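Local atomic coordinates of putative transcriptional regulator, sugar-binding family (Arthrobacter aurescens, PDB entry 3NZE), a protein that probably binds a sugar effector and DNA as a transcriptional regulator of the SorC family. Residues Ala58-Ala63 with Met151-Phe156; Ser83-Leu88 with Tyr113-Glu118. All blocks are in the same frame, centred on the assembly; numbering follows the deposited sequence. Where two conformers were deposited one is given.

Overall arrangement
From the N terminus the chain runs through helix 9-20, strand 23-27 and helix 35-50 before it reaches strand 59-62. Helix 66-73 and strand 84-87 follow. Helix 99-113 then returns the chain to strand 116-118, where interaction 2 closes its loop against strand 84-87. Helices 129-135 and 139-149 come next. They lead to strand 153-160, which closes interaction 1 against strand 59-62. Interaction 2 is therefore nested inside the larger loop closed by interaction 1. The two contacts lie in one sheet, with centres about 9 Å apart. Strands 59-62 and 84-87 are neighbours, and the backbones of I60, I84 and V86 join them. The strand order is 116-118, 84-87, 59-62, 153-160.

Interaction 1. Residues Ala58-Ala63 with Met151-Phe156; sequences AIIGVA and MSIAIF
S152, just before its strand begins, meets I59. S152 OG accepts the backbone N-H of I59 at 3.0 Å and 166°. The torsion that sets OG beside its own backbone N (chi1 -34°) turns the hydroxyl to this N-H. The backbone N of S152 gives a second bond to I59 O, 2.7 Å long and in the carbonyl plane. With an alanine in place of S152, the N-H of I59 would probably lose this acceptor, while the backbone bond to I59 O could remain.

The ladder continues through the backbone. G61 N donates to I153 O, I155 N to G61 O, and A63 N to I155 O. The bond from A63 N to I155 O, at 3.0 Å, is the straightest of these at 172°. G61 O also receives a CA-H...O contact from A154.

Apolar contacts lie on both faces, mostly on that of I60, I153 and I155. There I60 and I153 lie side by side and point the same way. I60 CD1 lies beside I153 CG1; I153 has a second conformer, so how tight this contact is stays doubtful. I60 CG2 meets I155 CD1 at 3.9 Å. F109 of helix 99-113 covers V62 and I155 here. On the other face M151 is a selenomethionine; its selenium lies 4.0 Å from G61 CA, and a CB on G61 would clash with it. L220 of helix 217-221 packs on A154.

This is a parallel strand pair inside the buried alpha/beta core of the putative sugar-binding domain.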
loop_
_atom_site.group_PDB
_atom_site.type_symbol
_atom_site.label_atom_id
_atom_site.label_comp_id
_atom_site.label_asym_id
_atom_site.label_seq_id
_atom_site.Cartn_x
_atom_site.Cartn_y
_atom_site.Cartn_z
ATOM N N ALA A 58 16.334 6.812 -9.702
ATOM C CA ALA A 58 14.978 6.970 -9.189
ATOM C C ALA A 58 14.899 6.610 -7.716
ATOM O O ALA A 58 15.726 5.862 -7.198
ATOM C CB ALA A 58 14.010 6.103 -9.985
ATOM N N ILE A 59 13.891 7.144 -7.046
ATOM C CA ILE A 59 13.617 6.789 -5.661
ATOM C C ILE A 59 12.275 6.078 -5.622
ATOM O O ILE A 59 11.246 6.652 -5.983
ATOM C CB ILE A 59 13.624 8.029 -4.748
ATOM C CG1 ILE A 59 15.035 8.632 -4.713
ATOM C CG2 ILE A 59 13.152 7.675 -3.339
ATOM C CD1 ILE A 59 15.101 10.007 -4.103
ATOM N N ILE A 60 12.300 4.809 -5.232
ATOM C CA ILE A 60 11.099 3.988 -5.228
ATOM C C ILE A 60 10.608 3.779 -3.798
ATOM O O ILE A 60 11.274 3.103 -3.000
ATOM C CB ILE A 60 11.364 2.606 -5.840
ATOM C CG1 ILE A 60 12.075 2.727 -7.194
ATOM C CG2 ILE A 60 10.066 1.813 -5.942
ATOM C CD1 ILE A 60 11.380 3.624 -8.161
ATOM N N GLY A 61 9.434 4.328 -3.494
ATOM C CA GLY A 61 8.825 4.173 -2.185
ATOM C C GLY A 61 7.987 2.907 -2.094
ATOM O O GLY A 61 7.137 2.652 -2.949
ATOM N N VAL A 62 8.242 2.099 -1.066
ATOM C CA VAL A 62 7.479 0.870 -0.851
ATOM C C VAL A 62 6.837 0.893 0.527
ATOM O O VAL A 62 7.530 1.010 1.544
ATOM C CB VAL A 62 8.395 -0.378 -0.908
ATOM C CG1 VAL A 62 7.612 -1.641 -0.575
ATOM C CG2 VAL A 62 9.061 -0.501 -2.284
ATOM N N ALA A 63 5.518 0.770 0.575
ATOM C CA ALA A 63 4.835 0.605 1.845
ATOM C C ALA A 63 4.694 -0.897 2.038
ATOM O O ALA A 63 3.976 -1.553 1.288
ATOM C CB ALA A 63 3.472 1.284 1.815
HETATM N N MSE A 151 10.304 10.733 -3.525
HETATM C CA MSE A 151 10.041 9.508 -4.285
HETATM C C MSE A 151 9.433 9.750 -5.675
HETATM O O MSE A 151 8.617 10.653 -5.866
HETATM C CB MSE A 151 9.183 8.515 -3.502
HETATM C CG MSE A 151 7.765 8.950 -3.288
HETATM SE SE MSE A 151 6.832 7.596 -2.238
HETATM C CE MSE A 151 6.220 8.758 -0.796
ATOM N N SER A 152 9.855 8.924 -6.624
ATOM C CA SER A 152 9.389 9.005 -8.010
ATOM C C SER A 152 8.125 8.166 -8.176
ATOM O O SER A 152 7.189 8.556 -8.889
ATOM C CB SER A 152 10.465 8.477 -8.967
ATOM O OG SER A 152 11.782 8.768 -8.521
ATOM N N ILE A 153 8.123 6.999 -7.541
ATOM C CA ILE A 153 6.957 6.119 -7.559
ATOM C C ILE A 153 6.676 5.570 -6.162
ATOM O O ILE A 153 7.568 5.514 -5.301
ATOM C CB ILE A 153 7.072 4.953 -8.597
ATOM C CG1 ILE A 153 7.996 3.840 -8.106
ATOM C CG2 ILE A 153 7.503 5.476 -9.975
ATOM C CD1 ILE A 153 8.099 2.663 -9.091
ATOM N N ALA A 154 5.417 5.220 -5.914
ATOM C CA ALA A 154 5.012 4.643 -4.627
ATOM C C ALA A 154 4.289 3.348 -4.930
ATOM O O ALA A 154 3.512 3.289 -5.871
ATOM C CB ALA A 154 4.082 5.589 -3.874
ATOM N N ILE A 155 4.547 2.309 -4.143
ATOM C CA ILE A 155 3.882 1.028 -4.354
ATOM C C ILE A 155 3.282 0.587 -3.047
ATOM O O ILE A 155 3.976 0.561 -2.031
ATOM C CB ILE A 155 4.869 -0.062 -4.818
ATOM C CG1 ILE A 155 5.723 0.447 -5.981
ATOM C CG2 ILE A 155 4.107 -1.330 -5.220
ATOM C CD1 ILE A 155 6.883 -0.475 -6.362
ATOM N N PHE A 156 2.004 0.226 -3.063
ATOM C CA PHE A 156 1.300 -0.060 -1.816
ATOM C C PHE A 156 0.067 -0.924 -1.993
ATOM O O PHE A 156 -0.568 -0.924 -3.050
ATOM C CB PHE A 156 0.891 1.233 -1.102
ATOM C CG PHE A 156 0.131 2.212 -1.976
ATOM C CD1 PHE A 156 -1.251 2.129 -2.108
ATOM C CD2 PHE A 156 0.808 3.214 -2.645
ATOM C CE1 PHE A 156 -1.949 3.042 -2.900
ATOM C CE2 PHE A 156 0.118 4.138 -3.439
ATOM C CZ PHE A 156 -1.263 4.049 -3.562
#

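Interaction 2. Residues Ser83-Leu88 with Tyr113-Glu118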
loop_
_atom_site.group_PDB
_atom_site.type_symbol
_atom_site.label_atom_id
_atom_site.label_comp_id
_atom_site.label_asym_id
_atom_site.label_seq_id
_atom_site.Cartn_x
_atom_site.Cartn_y
_atom_site.Cartn_z
ATOM N N SER A 83 19.666 4.125 -8.230
ATOM C CA SER A 83 18.321 4.181 -7.687
ATOM C C SER A 83 18.290 3.712 -6.250
ATOM O O SER A 83 19.199 3.026 -5.784
ATOM C CB SER A 83 17.367 3.349 -8.525
ATOM O OG SER A 83 17.160 3.986 -9.775
ATOM N N ILE A 84 17.225 4.090 -5.556
ATOM C CA ILE A 84 17.083 3.789 -4.148
ATOM C C ILE A 84 15.682 3.274 -3.901
ATOM O O ILE A 84 14.728 3.799 -4.464
ATOM C CB ILE A 84 17.234 5.081 -3.321
ATOM C CG1 ILE A 84 18.626 5.681 -3.505
ATOM C CG2 ILE A 84 16.944 4.824 -1.854
ATOM C CD1 ILE A 84 18.752 7.097 -2.967
ATOM N N VAL A 85 15.548 2.242 -3.076
ATOM C CA VAL A 85 14.227 1.845 -2.604
ATOM C C VAL A 85 14.106 2.252 -1.145
ATOM O O VAL A 85 14.937 1.888 -0.311
ATOM C CB VAL A 85 13.944 0.335 -2.766
ATOM C CG1 VAL A 85 13.720 -0.017 -4.231
ATOM C CG2 VAL A 85 15.061 -0.499 -2.167
ATOM N N VAL A 86 13.081 3.042 -0.848
ATOM C CA VAL A 86 12.893 3.562 0.499
ATOM C C VAL A 86 11.621 3.018 1.148
ATOM O O VAL A 86 10.550 2.972 0.533
ATOM C CB VAL A 86 12.959 5.123 0.541
ATOM C CG1 VAL A 86 11.895 5.762 -0.382
ATOM C CG2 VAL A 86 12.828 5.638 1.972
ATOM N N GLN A 87 11.755 2.591 2.397
ATOM C CA GLN A 87 10.651 2.058 3.175
ATOM C C GLN A 87 9.739 3.204 3.635
ATOM O O GLN A 87 10.221 4.178 4.215
ATOM C CB GLN A 87 11.256 1.341 4.385
ATOM C CG GLN A 87 10.289 0.631 5.303
ATOM C CD GLN A 87 11.043 -0.002 6.468
ATOM O OE1 GLN A 87 12.249 -0.222 6.377
ATOM N NE2 GLN A 87 10.341 -0.296 7.554
ATOM N N LEU A 88 8.431 3.095 3.386
ATOM C CA LEU A 88 7.510 4.205 3.674
ATOM C C LEU A 88 6.856 4.159 5.053
ATOM O O LEU A 88 6.343 5.174 5.527
ATOM C CB LEU A 88 6.406 4.263 2.616
ATOM C CG LEU A 88 6.893 4.538 1.191
ATOM C CD1 LEU A 88 5.697 4.696 0.236
ATOM C CD2 LEU A 88 7.757 5.791 1.178
ATOM N N TYR A 113 16.461 -4.879 -8.542
ATOM C CA TYR A 113 16.774 -3.693 -9.340
ATOM C C TYR A 113 18.195 -3.147 -9.182
ATOM O O TYR A 113 18.561 -2.151 -9.817
ATOM C CB TYR A 113 15.725 -2.608 -9.079
ATOM C CG TYR A 113 14.339 -3.097 -9.437
ATOM C CD1 TYR A 113 14.036 -3.460 -10.739
ATOM C CD2 TYR A 113 13.352 -3.229 -8.470
ATOM C CE1 TYR A 113 12.787 -3.922 -11.078
ATOM C CE2 TYR A 113 12.096 -3.692 -8.793
ATOM C CZ TYR A 113 11.821 -4.041 -10.106
ATOM O OH TYR A 113 10.578 -4.502 -10.440
ATOM N N GLY A 114 19.002 -3.812 -8.360
ATOM C CA GLY A 114 20.338 -3.333 -8.066
ATOM C C GLY A 114 20.289 -1.970 -7.402
ATOM O O GLY A 114 21.186 -1.144 -7.579
ATOM N N ALA A 115 19.232 -1.743 -6.631
ATOM C CA ALA A 115 18.989 -0.462 -5.983
ATOM C C ALA A 115 19.448 -0.500 -4.538
ATOM O O ALA A 115 19.350 -1.530 -3.878
ATOM C CB ALA A 115 17.503 -0.116 -6.043
ATOM N N ARG A 116 19.938 0.628 -4.042
ATOM C CA ARG A 116 20.305 0.714 -2.636
ATOM C C ARG A 116 19.054 0.743 -1.774
ATOM O O ARG A 116 18.076 1.410 -2.109
ATOM C CB ARG A 116 21.150 1.954 -2.358
ATOM C CG ARG A 116 21.640 2.014 -0.920
ATOM C CD ARG A 116 22.536 3.214 -0.679
ATOM N NE ARG A 116 21.781 4.408 -0.304
ATOM C CZ ARG A 116 21.700 5.508 -1.043
ATOM N NH1 ARG A 116 22.323 5.573 -2.213
ATOM N NH2 ARG A 116 21.001 6.545 -0.606
ATOM N N VAL A 117 19.100 0.034 -0.652
ATOM C CA VAL A 117 17.964 -0.034 0.253
ATOM C C VAL A 117 18.096 0.979 1.394
ATOM O O VAL A 117 19.125 1.046 2.063
ATOM C CB VAL A 117 17.813 -1.451 0.840
ATOM C CG1 VAL A 117 16.776 -1.467 1.942
ATOM C CG2 VAL A 117 17.451 -2.447 -0.262
ATOM N N GLU A 118 17.049 1.768 1.612
ATOM C CA GLU A 118 17.012 2.686 2.744
ATOM C C GLU A 118 15.836 2.378 3.659
ATOM O O GLU A 118 14.672 2.572 3.302
ATOM C CB GLU A 118 16.934 4.138 2.275
ATOM C CG GLU A 118 18.184 4.616 1.528
ATOM C CD GLU A 118 19.365 4.875 2.453
ATOM O OE1 GLU A 118 19.181 4.853 3.691
ATOM O OE2 GLU A 118 20.478 5.112 1.937
HETATM O O HOH W 1 19.976 1.302 -8.747
#
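E118 OE2 is gripped by two nitrogens of R116, NE at 2.7 Å and NH2 at 3.0 Å. The approach is side-on, and the oxygen lies in the guanidinium plane. This salt bridge stays within one strand, but both residues also pack on I84 across the contact. I84 CG1 sits over one face of the guanidinium, toward its rim, and I84 CD1 is 3.3 Å from R116 NH2. I84 CG2 touches E118 CG at 3.6 Å. The bend of E118 at its second torsion (chi2 -75°) carries the carboxylate back toward R116. E118 belongs to a calcium site seen in a crystal structure of this protein, although none is bound to this chain.

V85 and V117 lie on the other face, where V85 CG2 meets V117 CG2 in one of two conformers of V85. The backbones form a parallel ladder. R116 N donates to S83 O, V85 N to R116 O at 2.8 Å, E118 N to V85 O, and Q87 N to E118 O. At the start, a water links S83 N to G114 O, just after helix 99-113.

Strand 84-87, helix 99-113 and strand 116-118 make a beta-alpha-beta unit. M106 of that helix covers V85 and V117. On the face of V86 and E118 lies helix 139-149, with I144 on V86 and L147 on E118. Strand 59-62 flanks strand 84-87 on the side away from strand 116-118.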